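Local atomic coordinates of cell division control protein Cdc48 (Mycobacterium smegmatis, PDB entry 5E7P), a protein that binds ADP in two nucleotide pockets and probably hydrolyses ATP, as other ATPases of the AAA family do. Residues P392-T395 / A396-S399; L401-L404 / L405-V408; D412-L415 / G416-A419; P423-V426 / V427-A431. All coordinates share one frame; numbering follows the deposited sequence.

Interaction 1: P392-T395 / A396-S399; sequences PDAT and ARRS
Arg397 reaches back from the first turn of its helix to the residues that start it. Its CB lies beside the carbonyl oxygens of Asp393 and Ala394. The next carbon, CG, packs 3.7 Å from Pro392 CB, and the proline and arginine side chains cross there at about a right angle. CD then passes Pro392 O, and a bend beyond it (chi3 -65°) turns the guanidinium back over the backbone. NE makes a weak hydrogen bond to Thr422 OG1. One face of the planar group rests on Ala394, whose CA sits 3.5 Å above the plane, offset toward the rim near NH2. Arg397 NH1 gives a weak bond of 2.9 Å to Pro392 O, which lies at the group's edge. NH2 has its stronger partner in Ala419 O.

Nearby, Pro392 CB meets Ala396 CB at 3.6 Å. Asp393 turns its side chain forward: OD1 accepts from Ala396 N at 2.8 Å with a nearly straight N-H, and OD2 forms a salt bridge to Arg544 of the second ATPase region. Further along, a water joins Thr395 O to Ser399 OG. Altogether this is an Asp N-cap on helix 394-404, just after edge strand 385-388, where the chain probably passes from the ATPase sheet into the helical lid, as in other AAA proteins.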
loop_
_atom_site.group_PDB
_atom_site.type_symbol
_atom_site.label_atom_id
_atom_site.label_comp_id
_atom_site.label_asym_id
_atom_site.label_seq_id
_atom_site.Cartn_x
_atom_site.Cartn_y
_atom_site.Cartn_z
ATOM N N PRO A 392 0.914 1.691 11.323
ATOM C CA PRO A 392 1.115 2.375 12.602
ATOM C C PRO A 392 0.214 3.602 12.725
ATOM O O PRO A 392 0.140 4.398 11.787
ATOM C CB PRO A 392 2.582 2.810 12.531
ATOM C CG PRO A 392 2.873 2.930 11.070
ATOM C CD PRO A 392 2.067 1.848 10.417
ATOM N N ASP A 393 -0.463 3.756 13.861
ATOM C CA ASP A 393 -1.175 5.002 14.126
ATOM C C ASP A 393 -0.174 6.088 14.515
ATOM O O ASP A 393 1.030 5.829 14.565
ATOM C CB ASP A 393 -2.262 4.830 15.195
ATOM C CG ASP A 393 -1.722 4.326 16.527
ATOM O OD1 ASP A 393 -0.495 4.373 16.763
ATOM O OD2 ASP A 393 -2.549 3.887 17.355
ATOM N N ALA A 394 -0.670 7.291 14.790
ATOM C CA ALA A 394 0.196 8.419 15.123
ATOM C C ALA A 394 1.143 8.105 16.286
ATOM O O ALA A 394 2.320 8.462 16.253
ATOM C CB ALA A 394 -0.637 9.658 15.428
ATOM N N THR A 395 0.625 7.427 17.305
ATOM C CA THR A 395 1.438 7.039 18.454
ATOM C C THR A 395 2.540 6.067 18.043
ATOM O O THR A 395 3.711 6.253 18.385
ATOM C CB THR A 395 0.584 6.387 19.553
ATOM O OG1 THR A 395 -0.481 7.271 19.919
ATOM C CG2 THR A 395 1.434 6.094 20.772
ATOM N N ALA A 396 2.156 5.030 17.305
ATOM C CA ALA A 396 3.108 4.038 16.820
ATOM C C ALA A 396 4.162 4.667 15.910
ATOM O O ALA A 396 5.330 4.281 15.939
ATOM C CB ALA A 396 2.381 2.913 16.102
ATOM N N ARG A 397 3.746 5.640 15.105
ATOM C CA ARG A 397 4.674 6.328 14.213
ATOM C C ARG A 397 5.736 7.104 14.990
ATOM O O ARG A 397 6.903 7.134 14.599
ATOM C CB ARG A 397 3.930 7.245 13.235
ATOM C CG ARG A 397 3.064 6.495 12.235
ATOM C CD ARG A 397 2.680 7.359 11.040
ATOM N NE ARG A 397 1.831 8.494 11.394
ATOM C CZ ARG A 397 0.509 8.430 11.520
ATOM N NH1 ARG A 397 -0.126 7.281 11.336
ATOM N NH2 ARG A 397 -0.182 9.514 11.839
ATOM N N ARG A 398 5.332 7.728 16.091
ATOM C CA ARG A 398 6.281 8.447 16.932
ATOM C C ARG A 398 7.272 7.476 17.568
ATOM O O ARG A 398 8.457 7.785 17.696
ATOM C CB ARG A 398 5.564 9.271 18.005
ATOM C CG ARG A 398 6.514 9.950 18.980
ATOM C CD ARG A 398 5.875 11.134 19.674
ATOM N NE ARG A 398 6.831 11.817 20.543
ATOM C CZ ARG A 398 6.622 13.007 21.099
ATOM N NH1 ARG A 398 5.488 13.658 20.877
ATOM N NH2 ARG A 398 7.555 13.548 21.873
ATOM N N SER A 399 6.783 6.301 17.952
ATOM C CA SER A 399 7.644 5.253 18.498
ATOM C C SER A 399 8.687 4.814 17.475
ATOM O O SER A 399 9.850 4.586 17.811
ATOM C CB SER A 399 6.816 4.045 18.943
ATOM O OG SER A 399 6.046 4.337 20.097
HETATM O O HOH W 1 4.962 6.912 21.135
#

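Interaction 2: L401-L404 / L405-V408; sequences LEML and LRGV. With ADP (adenosine-5'-diphosphate), chain C.
Met403 sends CG away from its own backbone N (chi1 -177°), while Arg406, three residues on, keeps CG beside its N (chi1 -68°) and stretches out straight to NE. With these torsions the two side chains lie side by side, pointing the same way. Met403 CG lies 3.6 Å above the plane of the Arg406 guanidinium, offset toward the rim, with NH1 its nearest atom. Farther along, Met403 SD approaches the adenine amino nitrogen, N6 of the bound ADP. Leu404 comes to the same base by another route, its CD2 lying 3.4 Å from ADP C2, so consecutive residues at the end of the helix line the adenine.

The backbone unwinds at this point. Leu405 N makes a weak bond of 3.2 Å to Glu402 O, and Arg406 N a longer, weak one of 3.5 Å to Met403 O, as the chain leaves helical geometry. A type II turn follows, closed by Val408 N bonding to Leu405 O at 3.1 Å; Gly407 supplies the positive phi (71°) of its third position. Leu405 folds back on the last turn, its CG and CD1 beside Leu401 O.

Arg406 forms a salt bridge to Asp230 of helix 228-232, and Glu402 pairs with Arg398 one turn earlier. The apolar side faces inward: Leu401 and Leu405 pack against Leu415 of helix 415-420, whereas Leu404 lies on Leu430 and Ala431 of helix 427-448.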
loop_
_atom_site.group_PDB
_atom_site.type_symbol
_atom_site.label_atom_id
_atom_site.label_comp_id
_atom_site.label_asym_id
_atom_site.label_seq_id
_atom_site.Cartn_x
_atom_site.Cartn_y
_atom_site.Cartn_z
ATOM N N LEU A 401 9.821 6.608 14.842
ATOM C CA LEU A 401 10.742 7.706 14.561
ATOM C C LEU A 401 11.838 7.796 15.615
ATOM O O LEU A 401 13.015 7.930 15.284
ATOM C CB LEU A 401 9.990 9.035 14.454
ATOM C CG LEU A 401 9.144 9.212 13.192
ATOM C CD1 LEU A 401 8.234 10.429 13.310
ATOM C CD2 LEU A 401 10.038 9.328 11.965
ATOM N N GLU A 402 11.445 7.714 16.882
ATOM C CA GLU A 402 12.407 7.714 17.980
ATOM C C GLU A 402 13.378 6.541 17.862
ATOM O O GLU A 402 14.575 6.689 18.100
ATOM C CB GLU A 402 11.685 7.691 19.330
ATOM C CG GLU A 402 11.070 9.029 19.704
ATOM C CD GLU A 402 10.047 8.925 20.816
ATOM O OE1 GLU A 402 9.938 7.841 21.429
ATOM O OE2 GLU A 402 9.350 9.931 21.071
ATOM N N MET A 403 12.854 5.385 17.476
ATOM C CA MET A 403 13.680 4.207 17.237
ATOM C C MET A 403 14.658 4.429 16.079
ATOM O O MET A 403 15.832 4.057 16.159
ATOM C CB MET A 403 12.788 3.002 16.944
ATOM C CG MET A 403 13.542 1.702 16.757
ATOM S SD MET A 403 12.441 0.313 16.428
ATOM C CE MET A 403 11.289 0.445 17.794
ATOM N N LEU A 404 14.164 5.042 15.004
ATOM C CA LEU A 404 14.980 5.317 13.823
ATOM C C LEU A 404 16.053 6.372 14.089
ATOM O O LEU A 404 17.016 6.494 13.332
ATOM C CB LEU A 404 14.096 5.766 12.653
ATOM C CG LEU A 404 13.218 4.698 12.001
ATOM C CD1 LEU A 404 12.118 5.333 11.169
ATOM C CD2 LEU A 404 14.065 3.772 11.148
ATOM N N LEU A 405 15.887 7.131 15.166
ATOM C CA LEU A 405 16.780 8.250 15.442
ATOM C C LEU A 405 17.742 8.001 16.602
ATOM O O LEU A 405 18.400 8.926 17.075
ATOM C CB LEU A 405 15.967 9.527 15.672
ATOM C CG LEU A 405 15.308 10.055 14.398
ATOM C CD1 LEU A 405 14.142 10.976 14.714
ATOM C CD2 LEU A 405 16.341 10.769 13.537
ATOM N N ARG A 406 17.826 6.753 17.052
ATOM C CA ARG A 406 18.778 6.389 18.095
ATOM C C ARG A 406 20.200 6.556 17.580
ATOM O O ARG A 406 20.538 6.074 16.499
ATOM C CB ARG A 406 18.562 4.945 18.550
ATOM C CG ARG A 406 17.268 4.708 19.301
ATOM C CD ARG A 406 17.080 3.231 19.588
ATOM N NE ARG A 406 15.775 2.944 20.174
ATOM C CZ ARG A 406 15.193 1.751 20.145
ATOM N NH1 ARG A 406 15.798 0.729 19.550
ATOM N NH2 ARG A 406 14.002 1.579 20.701
ATOM N N GLY A 407 21.029 7.249 18.352
ATOM C CA GLY A 407 22.409 7.480 17.967
ATOM C C GLY A 407 22.533 8.462 16.819
ATOM O O GLY A 407 23.586 8.566 16.192
ATOM N N VAL A 408 21.451 9.182 16.546
ATOM C CA VAL A 408 21.436 10.180 15.485
ATOM C C VAL A 408 21.382 11.578 16.087
ATOM O O VAL A 408 20.376 11.954 16.688
ATOM C CB VAL A 408 20.224 9.989 14.555
ATOM C CG1 VAL A 408 20.240 11.024 13.439
ATOM C CG2 VAL A 408 20.211 8.582 13.982
HETATM P PB ADP C . 7.880 -5.629 4.761
HETATM O O1B ADP C . 7.651 -5.187 3.340
HETATM O O2B ADP C . 8.640 -6.922 4.888
HETATM O O3B ADP C . 6.669 -5.544 5.651
HETATM P PA ADP C . 10.320 -4.869 5.963
HETATM O O1A ADP C . 11.263 -5.217 4.840
HETATM O O2A ADP C . 10.125 -5.848 7.093
HETATM O O3A ADP C . 8.901 -4.504 5.292
HETATM O "O5'" ADP C . 10.783 -3.451 6.543
HETATM C "C5'" ADP C . 10.525 -2.289 5.765
HETATM C "C4'" ADP C . 11.819 -1.491 5.729
HETATM O "O4'" ADP C . 11.925 -0.725 6.925
HETATM C "C3'" ADP C . 13.019 -2.424 5.663
HETATM O "O3'" ADP C . 13.869 -2.049 4.573
HETATM C "C2'" ADP C . 13.750 -2.245 6.978
HETATM O "O2'" ADP C . 15.149 -2.064 6.738
HETATM C "C1'" ADP C . 13.152 -0.996 7.600
HETATM N N9 ADP C . 12.859 -1.187 9.040
HETATM C C8 ADP C . 11.842 -1.906 9.553
HETATM N N7 ADP C . 11.857 -1.861 10.911
HETATM C C5 ADP C . 12.899 -1.092 11.280
HETATM C C6 ADP C . 13.495 -0.626 12.554
HETATM N N6 ADP C . 12.963 -0.984 13.746
HETATM N N1 ADP C . 14.592 0.165 12.493
HETATM C C2 ADP C . 15.137 0.529 11.318
HETATM N N3 ADP C . 14.645 0.146 10.126
HETATM C C4 ADP C . 13.553 -0.651 10.041
#

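Interaction 3: D412-L415 / G416-A419; sequences DLDL and GDIA
Backbone bonds join Asp414 and Leu415 to the turn that follows. Asp414 O receives two weak ones, from Asp417 N at 3.1 Å and from Ile418 N at 3.5 Å, a divided start to the helix. The first regular bond runs from Ala419 N to Leu415 O at 2.9 Å.

Solvent supplies a second kind of link. Asp414 holds the N-cap position, yet its carboxylate works through a water: the water donates to OD1 and accepts from Gly416 N at 2.9 Å, so that one molecule caps an N-H of the first turn.

Van der Waals contact is made where Asp414 CG swings anti to its N (chi1 -171°), which sets OD2 3.4 Å from Asp417 CB. The two carboxylate planes are 26° apart, and His456 touches both aspartates. Apolar contacts are made by Ile418, on Leu401 of helix 394-404, and by Leu415, on Leu459 of helix 456-462.

Electrostatics remains. Asp414 OD2 and Asp417 OD2 stand 4.5 Å apart and would repel each other if both are ionised. Their place at the N-terminal end of a helix should offset this, since the dipole and the N-H groups of the first turn favour negative charge. The contact thus suggests a small acidic patch heading helix 415-420, with a water relaying one carboxylate to a backbone N-H.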
loop_
_atom_site.group_PDB
_atom_site.type_symbol
_atom_site.label_atom_id
_atom_site.label_comp_id
_atom_site.label_asym_id
_atom_site.label_seq_id
_atom_site.Cartn_x
_atom_site.Cartn_y
_atom_site.Cartn_z
ATOM N N ASP A 412 15.746 19.951 18.396
ATOM C CA ASP A 412 14.320 20.002 18.702
ATOM C C ASP A 412 13.511 19.420 17.550
ATOM O O ASP A 412 13.007 20.157 16.704
ATOM C CB ASP A 412 13.880 21.443 18.967
ATOM C CG ASP A 412 14.706 22.120 20.046
ATOM O OD1 ASP A 412 15.761 22.700 19.712
ATOM O OD2 ASP A 412 14.298 22.076 21.227
ATOM N N LEU A 413 13.381 18.098 17.528
ATOM C CA LEU A 413 12.759 17.411 16.401
ATOM C C LEU A 413 11.240 17.548 16.351
ATOM O O LEU A 413 10.662 17.595 15.264
ATOM C CB LEU A 413 13.149 15.932 16.394
ATOM C CG LEU A 413 14.637 15.638 16.212
ATOM C CD1 LEU A 413 14.881 14.143 16.234
ATOM C CD2 LEU A 413 15.142 16.251 14.917
ATOM N N ASP A 414 10.604 17.611 17.520
ATOM C CA ASP A 414 9.144 17.671 17.615
ATOM C C ASP A 414 8.515 16.498 16.853
ATOM O O ASP A 414 7.743 16.687 15.913
ATOM C CB ASP A 414 8.622 19.021 17.104
ATOM C CG ASP A 414 7.139 19.226 17.382
ATOM O OD1 ASP A 414 6.552 18.437 18.153
ATOM O OD2 ASP A 414 6.560 20.185 16.831
ATOM N N LEU A 415 8.859 15.286 17.274
ATOM C CA LEU A 415 8.455 14.073 16.569
ATOM C C LEU A 415 6.949 13.818 16.583
ATOM O O LEU A 415 6.427 13.108 15.721
ATOM C CB LEU A 415 9.205 12.862 17.124
ATOM C CG LEU A 415 10.710 12.889 16.858
ATOM C CD1 LEU A 415 11.361 11.610 17.336
ATOM C CD2 LEU A 415 10.984 13.103 15.380
ATOM N N GLY A 416 6.256 14.392 17.559
ATOM C CA GLY A 416 4.813 14.258 17.640
ATOM C C GLY A 416 4.131 14.914 16.457
ATOM O O GLY A 416 3.137 14.408 15.938
ATOM N N ASP A 417 4.678 16.047 16.028
ATOM C CA ASP A 417 4.142 16.786 14.891
ATOM C C ASP A 417 4.412 16.048 13.581
ATOM O O ASP A 417 3.564 16.015 12.690
ATOM C CB ASP A 417 4.739 18.193 14.842
ATOM C CG ASP A 417 4.302 18.969 13.616
ATOM O OD1 ASP A 417 3.139 19.425 13.583
ATOM O OD2 ASP A 417 5.124 19.129 12.688
ATOM N N ILE A 418 5.597 15.456 13.474
ATOM C CA ILE A 418 5.958 14.674 12.296
ATOM C C ILE A 418 5.100 13.415 12.193
ATOM O O ILE A 418 4.667 13.041 11.105
ATOM C CB ILE A 418 7.444 14.287 12.310
ATOM C CG1 ILE A 418 8.313 15.544 12.343
ATOM C CG2 ILE A 418 7.789 13.433 11.096
ATOM C CD1 ILE A 418 8.105 16.454 11.153
ATOM N N ALA A 419 4.849 12.775 13.331
ATOM C CA ALA A 419 3.987 11.598 13.377
ATOM C C ALA A 419 2.548 11.952 13.016
ATOM O O ALA A 419 1.867 11.196 12.321
ATOM C CB ALA A 419 4.044 10.951 14.752
HETATM O O HOH W 2 6.761 16.325 19.674
#

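Interaction 4: P423-V426 / V427-A431. With ADP (adenosine-5'-diphosphate), chain C.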
loop_
_atom_site.group_PDB
_atom_site.type_symbol
_atom_site.label_atom_id
_atom_site.label_comp_id
_atom_site.label_asym_id
_atom_site.label_seq_id
_atom_site.Cartn_x
_atom_site.Cartn_y
_atom_site.Cartn_z
ATOM N N PRO A 423 0.023 10.315 8.182
ATOM C CA PRO A 423 -0.868 9.153 8.158
ATOM C C PRO A 423 -0.689 8.381 6.853
ATOM O O PRO A 423 -0.322 8.971 5.835
ATOM C CB PRO A 423 -2.259 9.783 8.224
ATOM C CG PRO A 423 -2.087 11.106 7.554
ATOM C CD PRO A 423 -0.704 11.573 7.925
ATOM N N GLY A 424 -0.925 7.074 6.892
ATOM C CA GLY A 424 -0.719 6.233 5.728
ATOM C C GLY A 424 0.736 5.851 5.525
ATOM O O GLY A 424 1.069 5.125 4.587
ATOM N N PHE A 425 1.605 6.344 6.403
ATOM C CA PHE A 425 3.029 6.023 6.338
ATOM C C PHE A 425 3.350 4.694 7.018
ATOM O O PHE A 425 2.635 4.257 7.916
ATOM C CB PHE A 425 3.859 7.130 6.987
ATOM C CG PHE A 425 4.237 8.235 6.052
ATOM C CD1 PHE A 425 3.264 8.984 5.410
ATOM C CD2 PHE A 425 5.567 8.545 5.836
ATOM C CE1 PHE A 425 3.616 10.010 4.554
ATOM C CE2 PHE A 425 5.925 9.570 4.982
ATOM C CZ PHE A 425 4.948 10.304 4.338
ATOM N N VAL A 426 4.431 4.058 6.577
ATOM C CA VAL A 426 4.951 2.866 7.235
ATOM C C VAL A 426 6.388 3.134 7.661
ATOM O O VAL A 426 6.942 4.189 7.351
ATOM C CB VAL A 426 4.904 1.634 6.318
ATOM C CG1 VAL A 426 3.473 1.330 5.920
ATOM C CG2 VAL A 426 5.771 1.852 5.086
ATOM N N VAL A 427 6.985 2.184 8.372
ATOM C CA VAL A 427 8.343 2.361 8.878
ATOM C C VAL A 427 9.349 2.579 7.742
ATOM O O VAL A 427 10.305 3.351 7.884
ATOM C CB VAL A 427 8.780 1.183 9.794
ATOM C CG1 VAL A 427 8.698 -0.152 9.056
ATOM C CG2 VAL A 427 10.181 1.419 10.345
ATOM N N ALA A 428 9.114 1.916 6.613
ATOM C CA ALA A 428 9.973 2.060 5.443
ATOM C C ALA A 428 9.993 3.511 4.980
ATOM O O ALA A 428 11.052 4.068 4.688
ATOM C CB ALA A 428 9.501 1.149 4.320
ATOM N N ASP A 429 8.811 4.120 4.927
ATOM C CA ASP A 429 8.677 5.515 4.527
ATOM C C ASP A 429 9.327 6.431 5.553
ATOM O O ASP A 429 10.055 7.356 5.195
ATOM C CB ASP A 429 7.202 5.884 4.371
ATOM C CG ASP A 429 6.471 4.974 3.406
ATOM O OD1 ASP A 429 7.087 4.548 2.405
ATOM O OD2 ASP A 429 5.277 4.688 3.648
ATOM N N LEU A 430 9.056 6.163 6.828
ATOM C CA LEU A 430 9.605 6.953 7.925
ATOM C C LEU A 430 11.128 6.888 7.933
ATOM O O LEU A 430 11.801 7.883 8.212
ATOM C CB LEU A 430 9.045 6.466 9.264
ATOM C CG LEU A 430 7.535 6.626 9.456
ATOM C CD1 LEU A 430 7.050 5.832 10.657
ATOM C CD2 LEU A 430 7.170 8.099 9.604
ATOM N N ALA A 431 11.665 5.713 7.616
ATOM C CA ALA A 431 13.106 5.542 7.491
ATOM C C ALA A 431 13.636 6.417 6.360
ATOM O O ALA A 431 14.658 7.087 6.508
ATOM C CB ALA A 431 13.454 4.084 7.247
HETATM P PB ADP C . 7.880 -5.629 4.761
HETATM O O1B ADP C . 7.651 -5.187 3.340
HETATM O O2B ADP C . 8.640 -6.922 4.888
HETATM O O3B ADP C . 6.669 -5.544 5.651
HETATM P PA ADP C . 10.320 -4.869 5.963
HETATM O O1A ADP C . 11.263 -5.217 4.840
HETATM O O2A ADP C . 10.125 -5.848 7.093
HETATM O O3A ADP C . 8.901 -4.504 5.292
HETATM O "O5'" ADP C . 10.783 -3.451 6.543
HETATM C "C5'" ADP C . 10.525 -2.289 5.765
HETATM C "C4'" ADP C . 11.819 -1.491 5.729
HETATM O "O4'" ADP C . 11.925 -0.725 6.925
HETATM C "C3'" ADP C . 13.019 -2.424 5.663
HETATM O "O3'" ADP C . 13.869 -2.049 4.573
HETATM C "C2'" ADP C . 13.750 -2.245 6.978
HETATM O "O2'" ADP C . 15.149 -2.064 6.738
HETATM C "C1'" ADP C . 13.152 -0.996 7.600
HETATM N N9 ADP C . 12.859 -1.187 9.040
HETATM C C8 ADP C . 11.842 -1.906 9.553
HETATM N N7 ADP C . 11.857 -1.861 10.911
HETATM C C5 ADP C . 12.899 -1.092 11.280
HETATM C C6 ADP C . 13.495 -0.626 12.554
HETATM N N6 ADP C . 12.963 -0.984 13.746
HETATM N N1 ADP C . 14.592 0.165 12.493
HETATM C C2 ADP C . 15.137 0.529 11.318
HETATM N N3 ADP C . 14.645 0.146 10.126
HETATM C C4 ADP C . 13.553 -0.651 10.041
HETATM O O HOH W 3 3.052 3.627 3.090
#
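Val426 N donates to Asp429 OD2 across 3.1 Å, one half of a capping box: the carboxylate of the third helical residue closes back on the N-cap residue, which, being valine, has no side-chain acceptor to answer with. The donor meets OD2 on its anti side, 35° out of the carboxylate plane. Asp429 keeps CG beside its own N (chi1 -55°), directing the carboxylate back along the chain. Val426 O in turn takes a backbone bond from Leu430 N at 2.9 Å, the first regular bond of helix 427-448.

Side chains pack around this core. Phe425 CD2 lies 3.4 Å from Asp429 CB, with the ring turned 83° from the carboxylate plane, and 4.1 Å from Leu430 CD2. Val426 CG2 fits beside Asp429 OD2 and Ala428 CB.

A second shell fixes the buried aspartate. A water donates both to OD2 and to Gly424 O, Leu469 N donates to OD1, and Pro468 packs on Phe425 and Asp429. These donors, together with the helix start, probably favour the ionised carboxylate. Leu400 and Leu401 of helix 394-404 also touch Leu430.

The first helical turn, begun by this cap, lies against the nucleotide. Val427 CG1 comes 3.6 Å from ADP C8, at the base, and Ala428 CA lies 3.7 Å from the ribose oxygen O4'.

The four contacts follow in series along one stretch of chain, none nested and none crossing. After strand 385-388, interaction 1 starts helix 394-404 and interaction 2 ends it with a turn; interactions 3 and 4 then start helices 415-420 and 427-448. Each is local, so the larger closures come from touches between them. Arg398 NH1, packed 3.4 Å from Gly416 CA, ties interaction 1 to 3, and Pro392 CG packs on Phe425 O of interaction 4. Leucines of interaction 2 bind it to both later helices. Interactions 2 and 4 also share the ADP, joining the helical lid to the nucleotide.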